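Local coordinates for protein alpha-/beta-galactoside alpha-2,3-sialyltransferase (Photobacterium phosphoreum, PDB 2ZWI) that probably transfers sialic acid from CMP-sialic acid to galactosides in alpha-2,3 linkage, and binds CMP in the cleft of a two-domain GT-B fold, at residues 130-135 and 187-192; 140-145 and 156-161; 235-240 and 269-274; 256-259 and 265-268. One frame throughout, in Å; residues are numbered along the deposited sequence.

In the fold
The contacts fall into two pairs, one in each Rossmann-like half of the GT-B fold, with centres at least about 41 Å apart from one pair to the other. Interactions 1 and 2 share helix 128-147 beside the seven-stranded sheet. Interaction 1 is a surface contact with an isoleucine-valine core and a long charge pair; interaction 2, about 12 Å away between centres, is buried and joined by a straight amide-amide hydrogen bond. Interactions 3 and 4, both partly buried, hold the first beta-alpha-beta unit, in chain order, of the six-stranded sheet and meet at Ala259 O. Interaction 3 is aromatic-aliphatic and lies nearest the zinc site, whereas interaction 4 sets a glutamate and an alanine against isoleucines.

Interaction 1: 130-135 and 187-192; sequences EQEYKI and LKRVIS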
# COMPACT_ATOMS: atom_id res chain seq x y z
N GLU A 130 26.37 4.72 -10.65
CA GLU A 130 25.23 4.57 -11.55
C GLU A 130 23.93 5.04 -10.90
O GLU A 130 23.10 5.68 -11.55
CB GLU A 130 25.10 3.13 -12.07
CG GLU A 130 24.03 2.99 -13.17
CD GLU A 130 24.01 1.62 -13.85
OE1 GLU A 130 23.31 1.48 -14.88
OE2 GLU A 130 24.68 0.68 -13.35
N GLN A 131 23.78 4.73 -9.61
CA GLN A 131 22.69 5.29 -8.79
C GLN A 131 22.68 6.82 -8.83
O GLN A 131 21.65 7.44 -9.13
CB GLN A 131 22.83 4.84 -7.34
CG GLN A 131 22.56 3.36 -7.11
CD GLN A 131 22.53 3.02 -5.64
OE1 GLN A 131 22.10 3.81 -4.81
NE2 GLN A 131 22.99 1.82 -5.30
N GLU A 132 23.83 7.43 -8.53
CA GLU A 132 23.95 8.89 -8.55
C GLU A 132 23.64 9.47 -9.92
O GLU A 132 23.03 10.53 -10.03
CB GLU A 132 25.35 9.32 -8.15
CG GLU A 132 25.68 9.09 -6.70
CD GLU A 132 27.10 9.49 -6.39
OE1 GLU A 132 27.70 10.23 -7.21
OE2 GLU A 132 27.62 9.06 -5.35
N TYR A 133 24.07 8.77 -10.97
CA TYR A 133 23.81 9.22 -12.34
C TYR A 133 22.32 9.21 -12.67
O TYR A 133 21.79 10.22 -13.15
CB TYR A 133 24.60 8.40 -13.37
CG TYR A 133 24.34 8.85 -14.79
CD1 TYR A 133 24.72 10.12 -15.22
CD2 TYR A 133 23.68 8.01 -15.71
CE1 TYR A 133 24.48 10.55 -16.53
CE2 TYR A 133 23.43 8.44 -17.03
CZ TYR A 133 23.84 9.71 -17.42
OH TYR A 133 23.61 10.16 -18.70
N LYS A 134 21.65 8.10 -12.39
CA LYS A 134 20.20 7.99 -12.61
C LYS A 134 19.44 9.08 -11.84
O LYS A 134 18.51 9.70 -12.37
CB LYS A 134 19.70 6.60 -12.23
CG LYS A 134 20.16 5.49 -13.17
CD LYS A 134 19.45 4.18 -12.84
CE LYS A 134 19.61 3.12 -13.95
NZ LYS A 134 19.06 3.58 -15.25
N ILE A 135 19.86 9.32 -10.60
CA ILE A 135 19.34 10.39 -9.77
C ILE A 135 19.58 11.79 -10.38
O ILE A 135 18.66 12.62 -10.40
CB ILE A 135 19.87 10.30 -8.32
CG1 ILE A 135 19.12 9.19 -7.56
CG2 ILE A 135 19.72 11.64 -7.58
CD1 ILE A 135 19.85 8.71 -6.33
N LEU A 187 19.99 7.67 -2.78
CA LEU A 187 18.56 8.03 -2.76
C LEU A 187 18.15 8.67 -1.44
O LEU A 187 17.35 9.62 -1.43
CB LEU A 187 17.68 6.82 -3.06
CG LEU A 187 16.16 7.03 -3.17
CD1 LEU A 187 15.80 8.09 -4.22
CD2 LEU A 187 15.49 5.71 -3.50
N LYS A 188 18.70 8.15 -0.34
CA LYS A 188 18.44 8.69 1.00
C LYS A 188 18.73 10.19 1.05
O LYS A 188 17.93 10.97 1.59
CB LYS A 188 19.26 7.92 2.05
CG LYS A 188 19.15 8.42 3.50
CD LYS A 188 17.72 8.36 4.05
CE LYS A 188 17.70 8.58 5.56
NZ LYS A 188 16.32 8.57 6.13
N ARG A 189 19.85 10.60 0.46
CA ARG A 189 20.24 12.01 0.43
C ARG A 189 19.19 12.89 -0.23
O ARG A 189 19.02 14.03 0.17
CB ARG A 189 21.56 12.21 -0.29
CG ARG A 189 22.77 12.25 0.63
CD ARG A 189 23.99 12.83 -0.10
NE ARG A 189 24.12 12.24 -1.42
CZ ARG A 189 24.87 11.17 -1.68
NH1 ARG A 189 25.59 10.59 -0.72
NH2 ARG A 189 24.92 10.70 -2.92
N VAL A 190 18.52 12.37 -1.24
CA VAL A 190 17.46 13.10 -1.93
C VAL A 190 16.24 13.31 -1.01
O VAL A 190 15.70 14.43 -0.93
CB VAL A 190 17.06 12.40 -3.25
CG1 VAL A 190 15.99 13.20 -3.98
CG2 VAL A 190 18.30 12.18 -4.13
N ILE A 191 15.83 12.26 -0.30
CA ILE A 191 14.55 12.29 0.42
C ILE A 191 14.57 12.20 1.96
O ILE A 191 13.52 12.08 2.58
CB ILE A 191 13.57 11.22 -0.16
CG1 ILE A 191 14.22 9.83 -0.16
CG2 ILE A 191 13.11 11.63 -1.55
CD1 ILE A 191 13.33 8.71 -0.75
N SER A 192 15.74 12.30 2.59
CA SER A 192 15.84 12.02 4.05
C SER A 192 14.91 12.90 4.91
O SER A 192 14.37 12.42 5.92
CB SER A 192 17.30 12.08 4.55
OG SER A 192 17.86 13.38 4.43
O HOH W 1 26.18 8.65 -3.33
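Ile135 has CG1 beside its backbone N (chi1 -77°) and CG2 anti to that atom, which sends its two branches to residues one turn apart on the facing segment 187-192. The CG2 methyl meets Val190 CG2 tip to tip at 3.8 Å, while the CD1 methyl, carried outward on a nearly straight chain, ends 3.7 Å from Leu187 N and rests against the backbone of Leu187, near N and CA. This is helix-helix packing in the N-terminal Rossmann-like half of the GT-B fold: helix 128-147 lies against helix 185-191, which belongs to the crossover between the parallel strands 168-172 and 195-197. The two short segments run in broadly the same direction, 37° apart, with their axes 11.0 Å from each other at closest approach. At that spacing the contact is made by few side chains, and Phe123 of helix 114-125 adds to the apolar cover over Ile135. Close by, Gln131 NE2 is hydrogen-bonded to Leu126 O and Pro183 O, tying the helix to the loops that lead into both segments. Toward the surface the chemistry turns ionic. Glu132 reaches out on an extended chain, Arg189 comes across from the other helix with a bend at chi3, and their flat ends stand nearly perpendicular. The resulting salt bridge is long, with Glu132 OE2 4.0 Å from Arg189 NH2.

Interaction 2: 140-145 and 156-161; sequences DNIQSS and IENIYG
Ile142, Asn158 and Asn141 carry most of this contact between helix 128-147 and the short helix 156-159. Ile142 drives its CD1 methyl into the end of the short helix, where it lies 3.4 Å from Asn158 O and equally 3.4 Å from Gly161 O. Both carbonyls have polar partners besides: Asn158 O accepts from Gly161 N (3.0 Å) as the chain leaves the helix, and Gly161 O is bonded to Gln164 NE2. Beside this methyl contact the two asparagines cross at about a right angle, their amide planes 82° apart. With CG beside its backbone N (chi1 -73°), Asn141 turns its amide toward Asn158 and offers ND2 to Asn158 OD1 at 2.9 Å. The bond is nearly straight, 169° at the hydrogen, and OD1 receives it on a lone pair in its carbonyl plane while lying practically in the amide plane of Asn141. From Asn141 ND2 a weak second link runs at 3.4 Å to water 2, which donates to Glu157 OE2 at 2.7 Å. The contact joins helix 128-147 to the short helix that follows it after a loop, within the helical layer of the N-terminal Rossmann-like half. Because Asn158 ND2 is hydrogen-bonded to Asp153 O while its OD1 accepts from Asn141, both ends of this buried amide are engaged, which settles its orientation and should resist rotation about chi2.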
# COMPACT_ATOMS: atom_id res chain seq x y z
N ASP A 140 15.14 16.56 -14.31
CA ASP A 140 14.81 16.85 -15.72
C ASP A 140 13.79 15.89 -16.32
O ASP A 140 12.95 16.31 -17.11
CB ASP A 140 16.07 16.88 -16.60
CG ASP A 140 16.80 18.22 -16.57
OD1 ASP A 140 16.20 19.26 -16.17
OD2 ASP A 140 17.99 18.25 -16.96
N ASN A 141 13.89 14.60 -15.97
CA ASN A 141 12.90 13.59 -16.37
C ASN A 141 11.50 14.00 -15.96
O ASN A 141 10.56 13.98 -16.76
CB ASN A 141 13.17 12.23 -15.68
CG ASN A 141 14.38 11.48 -16.23
OD1 ASN A 141 14.92 11.79 -17.30
ND2 ASN A 141 14.80 10.45 -15.47
N ILE A 142 11.36 14.35 -14.68
CA ILE A 142 10.07 14.71 -14.09
C ILE A 142 9.54 16.02 -14.67
O ILE A 142 8.38 16.12 -15.04
CB ILE A 142 10.16 14.81 -12.54
CG1 ILE A 142 10.55 13.46 -11.92
CG2 ILE A 142 8.85 15.36 -11.93
CD1 ILE A 142 11.19 13.60 -10.57
N GLN A 143 10.41 17.02 -14.76
CA GLN A 143 10.03 18.30 -15.34
C GLN A 143 9.58 18.15 -16.79
O GLN A 143 8.56 18.72 -17.17
CB GLN A 143 11.15 19.33 -15.19
CG GLN A 143 10.73 20.77 -15.52
CD GLN A 143 9.64 21.31 -14.60
OE1 GLN A 143 9.83 21.41 -13.39
NE2 GLN A 143 8.51 21.69 -15.18
N SER A 144 10.31 17.36 -17.59
CA SER A 144 9.94 17.09 -18.99
C SER A 144 8.57 16.43 -19.13
O SER A 144 7.82 16.77 -20.05
CB SER A 144 10.98 16.21 -19.69
OG SER A 144 12.26 16.81 -19.66
N SER A 145 8.27 15.49 -18.25
CA SER A 145 6.93 14.88 -18.15
C SER A 145 5.84 15.89 -17.82
O SER A 145 4.75 15.83 -18.39
CB SER A 145 6.92 13.78 -17.09
OG SER A 145 7.68 12.67 -17.53
N ILE A 156 12.64 4.10 -10.02
CA ILE A 156 12.86 4.52 -8.63
C ILE A 156 13.29 5.97 -8.49
O ILE A 156 12.71 6.73 -7.69
CB ILE A 156 13.88 3.58 -7.92
CG1 ILE A 156 13.16 2.37 -7.34
CG2 ILE A 156 14.66 4.33 -6.81
CD1 ILE A 156 11.85 2.69 -6.57
N GLU A 157 14.29 6.37 -9.28
CA GLU A 157 14.82 7.73 -9.21
C GLU A 157 13.77 8.81 -9.53
O GLU A 157 13.84 9.93 -9.01
CB GLU A 157 16.09 7.87 -10.08
CG GLU A 157 15.89 7.69 -11.60
CD GLU A 157 16.02 6.26 -12.09
OE1 GLU A 157 15.90 5.29 -11.30
OE2 GLU A 157 16.24 6.09 -13.30
N ASN A 158 12.81 8.47 -10.39
CA ASN A 158 11.75 9.39 -10.80
C ASN A 158 10.62 9.48 -9.79
O ASN A 158 10.27 10.58 -9.34
CB ASN A 158 11.18 9.01 -12.18
CG ASN A 158 12.13 9.35 -13.31
OD1 ASN A 158 13.15 10.00 -13.10
ND2 ASN A 158 11.80 8.92 -14.52
N ILE A 159 10.05 8.33 -9.44
CA ILE A 159 8.92 8.30 -8.50
C ILE A 159 9.30 8.81 -7.11
O ILE A 159 8.50 9.46 -6.46
CB ILE A 159 8.20 6.92 -8.47
CG1 ILE A 159 9.08 5.83 -7.83
CG2 ILE A 159 7.78 6.52 -9.89
CD1 ILE A 159 8.42 4.46 -7.75
N TYR A 160 10.55 8.56 -6.68
CA TYR A 160 11.03 9.14 -5.43
C TYR A 160 11.79 10.47 -5.59
O TYR A 160 12.49 10.92 -4.67
CB TYR A 160 11.86 8.11 -4.62
CG TYR A 160 11.04 7.00 -3.99
CD1 TYR A 160 10.17 7.27 -2.93
CD2 TYR A 160 11.13 5.69 -4.45
CE1 TYR A 160 9.41 6.25 -2.34
CE2 TYR A 160 10.39 4.66 -3.86
CZ TYR A 160 9.52 4.95 -2.80
OH TYR A 160 8.77 3.95 -2.22
N GLY A 161 11.62 11.13 -6.74
CA GLY A 161 12.44 12.30 -7.06
C GLY A 161 11.72 13.64 -7.11
O GLY A 161 12.31 14.64 -7.53
O HOH W 2 17.24 8.27 -14.53

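Interaction 3: 235-240 and 269-274; sequences ENFIFI and NSIQGL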
# COMPACT_ATOMS: atom_id res chain seq x y z
N GLU A 235 -5.12 -19.74 19.80
CA GLU A 235 -4.53 -18.61 19.08
C GLU A 235 -4.91 -18.65 17.60
O GLU A 235 -5.18 -19.71 17.05
CB GLU A 235 -3.01 -18.55 19.29
CG GLU A 235 -2.65 -18.24 20.75
CD GLU A 235 -1.26 -17.66 20.92
OE1 GLU A 235 -0.31 -18.21 20.31
OE2 GLU A 235 -1.13 -16.65 21.65
N ASN A 236 -4.94 -17.47 16.98
CA ASN A 236 -5.50 -17.28 15.65
C ASN A 236 -4.41 -17.16 14.59
O ASN A 236 -3.47 -16.39 14.75
CB ASN A 236 -6.37 -16.02 15.66
CG ASN A 236 -7.52 -16.11 16.66
OD1 ASN A 236 -8.29 -17.06 16.64
ND2 ASN A 236 -7.65 -15.10 17.51
N PHE A 237 -4.56 -17.91 13.50
CA PHE A 237 -3.63 -17.86 12.37
C PHE A 237 -4.38 -17.47 11.09
O PHE A 237 -5.41 -18.07 10.76
CB PHE A 237 -2.96 -19.23 12.17
CG PHE A 237 -2.07 -19.31 10.96
CD1 PHE A 237 -0.76 -18.86 11.02
CD2 PHE A 237 -2.53 -19.85 9.76
CE1 PHE A 237 0.09 -18.94 9.91
CE2 PHE A 237 -1.70 -19.92 8.63
CZ PHE A 237 -0.38 -19.46 8.71
N ILE A 238 -3.86 -16.49 10.37
CA ILE A 238 -4.38 -16.17 9.03
C ILE A 238 -3.40 -16.59 7.94
O ILE A 238 -2.23 -16.18 7.94
CB ILE A 238 -4.71 -14.66 8.87
CG1 ILE A 238 -5.74 -14.22 9.91
CG2 ILE A 238 -5.20 -14.37 7.43
CD1 ILE A 238 -6.10 -12.73 9.83
N PHE A 239 -3.89 -17.44 7.02
CA PHE A 239 -3.16 -17.79 5.81
C PHE A 239 -3.42 -16.73 4.77
O PHE A 239 -4.58 -16.49 4.41
CB PHE A 239 -3.63 -19.14 5.25
CG PHE A 239 -2.82 -19.59 4.06
CD1 PHE A 239 -1.65 -20.32 4.24
CD2 PHE A 239 -3.23 -19.29 2.75
CE1 PHE A 239 -0.89 -20.75 3.14
CE2 PHE A 239 -2.47 -19.70 1.64
CZ PHE A 239 -1.30 -20.42 1.84
N ILE A 240 -2.34 -16.10 4.29
CA ILE A 240 -2.41 -15.07 3.25
C ILE A 240 -2.37 -15.72 1.87
O ILE A 240 -1.32 -16.17 1.42
CB ILE A 240 -1.26 -14.00 3.39
CG1 ILE A 240 -1.31 -13.31 4.76
CG2 ILE A 240 -1.29 -12.97 2.23
CD1 ILE A 240 -2.70 -12.82 5.15
N ASN A 269 7.81 -24.07 11.54
CA ASN A 269 6.82 -23.35 12.36
C ASN A 269 5.41 -23.82 12.07
O ASN A 269 4.73 -23.28 11.19
CB ASN A 269 6.86 -21.85 12.08
CG ASN A 269 8.12 -21.20 12.54
OD1 ASN A 269 8.61 -20.25 11.91
ND2 ASN A 269 8.67 -21.68 13.65
N SER A 270 4.97 -24.81 12.84
CA SER A 270 3.68 -25.48 12.62
C SER A 270 2.47 -24.62 12.93
O SER A 270 2.52 -23.75 13.81
CB SER A 270 3.60 -26.75 13.47
OG SER A 270 2.39 -27.42 13.20
N ILE A 271 1.37 -24.87 12.23
CA ILE A 271 0.08 -24.27 12.58
C ILE A 271 -0.87 -25.24 13.30
O ILE A 271 -2.04 -24.90 13.54
CB ILE A 271 -0.62 -23.60 11.36
CG1 ILE A 271 -1.02 -24.65 10.30
CG2 ILE A 271 0.27 -22.49 10.80
CD1 ILE A 271 -1.75 -24.06 9.07
N GLN A 272 -0.35 -26.42 13.66
CA GLN A 272 -1.15 -27.40 14.41
C GLN A 272 -1.80 -26.76 15.63
O GLN A 272 -1.15 -26.00 16.37
CB GLN A 272 -0.29 -28.60 14.85
CG GLN A 272 -1.10 -29.71 15.55
CD GLN A 272 -0.33 -30.99 15.72
OE1 GLN A 272 0.65 -31.04 16.47
NE2 GLN A 272 -0.76 -32.06 15.03
N GLY A 273 -3.08 -27.05 15.83
CA GLY A 273 -3.80 -26.59 17.03
C GLY A 273 -4.20 -25.11 17.05
O GLY A 273 -4.75 -24.64 18.05
N LEU A 274 -3.92 -24.37 15.98
CA LEU A 274 -4.36 -22.99 15.88
C LEU A 274 -5.74 -22.89 15.22
O LEU A 274 -6.14 -23.78 14.47
CB LEU A 274 -3.34 -22.14 15.12
CG LEU A 274 -1.90 -22.07 15.67
CD1 LEU A 274 -1.07 -21.07 14.89
CD2 LEU A 274 -1.88 -21.72 17.16
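One face of the Phe237 ring is covered by the CG2 methyl of Ile271, which stands 3.6 Å from the ring centroid and only 7° off the normal. This is a well-centred CH-pi contact, and CG2 is almost equally far from all six ring carbons. Ile271 achieves it by placing CG1 between its backbone N and carbonyl carbon (chi1 65°), which leaves CG2 to point at the ring while CD1 skirts Phe237 CE2 at 4.2 Å. Leu274 approaches the same phenylalanine obliquely and nearer its root, with CD1 3.8 Å from Phe237 CB. Its other methyl, CD2, lies 4.0 Å from Glu235 CB, so the leucine fork straddles the start of the strand, and its CB packs 3.6 Å from Glu235 O. Between Ile271 and Leu274 the loop makes a type II turn, closed by Leu274 N donating to Ile271 O at 3.1 Å, with Gly273 at positive phi. An ST turn, Gln272 N to Ser270 OG at 3.0 Å, overlaps its start. Directly after Leu274 the chain enters strand 275-279, and Asp275 pairs through its backbone with Glu235 and Phe237. His234 and Asp275, which flank the two segments, bind zinc together with Ser232, and at the far end of the strand Ile240 touches the bound CMP. Strand 236-240, helix 249-259 and strand 275-279 form a beta-alpha-beta crossover of the C-terminal Rossmann-like domain, and Ile271 and Leu274 pack on its first strand where the loop enters the second.

Interaction 4: 256-259 and 265-268; sequences LTEA and PIIT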
# COMPACT_ATOMS: atom_id res chain seq x y z
N LEU A 256 -0.74 -25.70 3.07
CA LEU A 256 -1.53 -25.80 4.29
C LEU A 256 -1.49 -27.19 4.93
O LEU A 256 -1.52 -27.30 6.17
CB LEU A 256 -2.96 -25.35 4.05
CG LEU A 256 -3.11 -23.84 4.10
CD1 LEU A 256 -4.35 -23.42 3.31
CD2 LEU A 256 -3.12 -23.34 5.54
N THR A 257 -1.39 -28.25 4.12
CA THR A 257 -1.28 -29.58 4.74
C THR A 257 0.10 -29.82 5.34
O THR A 257 0.20 -30.43 6.39
CB THR A 257 -1.79 -30.81 3.90
OG1 THR A 257 -0.72 -31.71 3.57
CG2 THR A 257 -2.59 -30.43 2.70
N GLU A 258 1.15 -29.30 4.70
CA GLU A 258 2.49 -29.34 5.28
C GLU A 258 2.58 -28.53 6.58
O GLU A 258 3.17 -28.98 7.58
CB GLU A 258 3.53 -28.85 4.26
CG GLU A 258 4.98 -29.20 4.61
CD GLU A 258 5.27 -30.70 4.62
OE1 GLU A 258 6.27 -31.11 5.24
OE2 GLU A 258 4.49 -31.46 4.03
N ALA A 259 2.01 -27.33 6.58
CA ALA A 259 2.00 -26.46 7.76
C ALA A 259 1.30 -27.08 8.96
O ALA A 259 1.68 -26.84 10.11
CB ALA A 259 1.36 -25.10 7.42
N PRO A 265 9.98 -30.93 8.05
CA PRO A 265 11.33 -30.40 7.83
C PRO A 265 11.34 -29.13 6.98
O PRO A 265 12.39 -28.47 6.87
CB PRO A 265 12.02 -31.53 7.06
CG PRO A 265 10.93 -32.23 6.37
CD PRO A 265 9.72 -32.14 7.25
N ILE A 266 10.20 -28.82 6.36
CA ILE A 266 10.07 -27.68 5.46
C ILE A 266 9.43 -26.54 6.22
O ILE A 266 10.05 -25.51 6.45
CB ILE A 266 9.20 -28.03 4.22
CG1 ILE A 266 9.88 -29.12 3.38
CG2 ILE A 266 8.94 -26.79 3.37
CD1 ILE A 266 8.91 -30.06 2.65
N ILE A 267 8.18 -26.74 6.63
CA ILE A 267 7.51 -25.75 7.45
C ILE A 267 7.75 -26.10 8.92
O ILE A 267 6.94 -26.80 9.54
CB ILE A 267 6.00 -25.64 7.09
CG1 ILE A 267 5.83 -25.38 5.59
CG2 ILE A 267 5.33 -24.53 7.93
CD1 ILE A 267 4.38 -25.29 5.11
N THR A 268 8.87 -25.62 9.47
CA THR A 268 9.25 -25.92 10.86
C THR A 268 8.34 -25.24 11.89
O THR A 268 8.12 -25.78 12.97
CB THR A 268 10.75 -25.63 11.14
OG1 THR A 268 11.03 -24.25 10.89
CG2 THR A 268 11.66 -26.49 10.24
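Glu258 lies across residues 265-267, touching them from CB to its carboxylate. Its CB touches the CD1 methyl of Ile267 at 3.8 Å, and CG lies 4.0 Å from Ile267 CG1 as the two side chains cross obliquely. CG starts anti to the backbone N, and a bend at chi2 (65°) then turns the carboxylate toward Pro265 and Ile266. The Glu258 side chain crosses those of both residues at about a right angle, with OE1 3.8 Å from Ile266 CD1 and 4.1 Å from Pro265 CD. These are van der Waals contacts; the polar grip comes from the turn itself, where OE1 is hydrogen-bonded to Ser264 OG and OE2 forms a salt bridge with Lys261. Helix 249-259 is the helix of a beta-alpha-beta unit in the C-terminal Rossmann-like domain, and this contact folds the chain back against its last turn before the chain continues to strand 275-279. On the inner side, Ile267 lies with CG1 beside its backbone N (chi1 -53°) and its chain straight beyond, which carries CD1 onto the helix backbone, 3.5 Å from Ala259 N. The same methyl meets Ala259 CB at 3.8 Å. Phe337 of strand 334-340 touches both Ala259 and Ile267. Ser264 OG is also hydrogen-bonded to the backbone N of Ile266 and to that of Ile267.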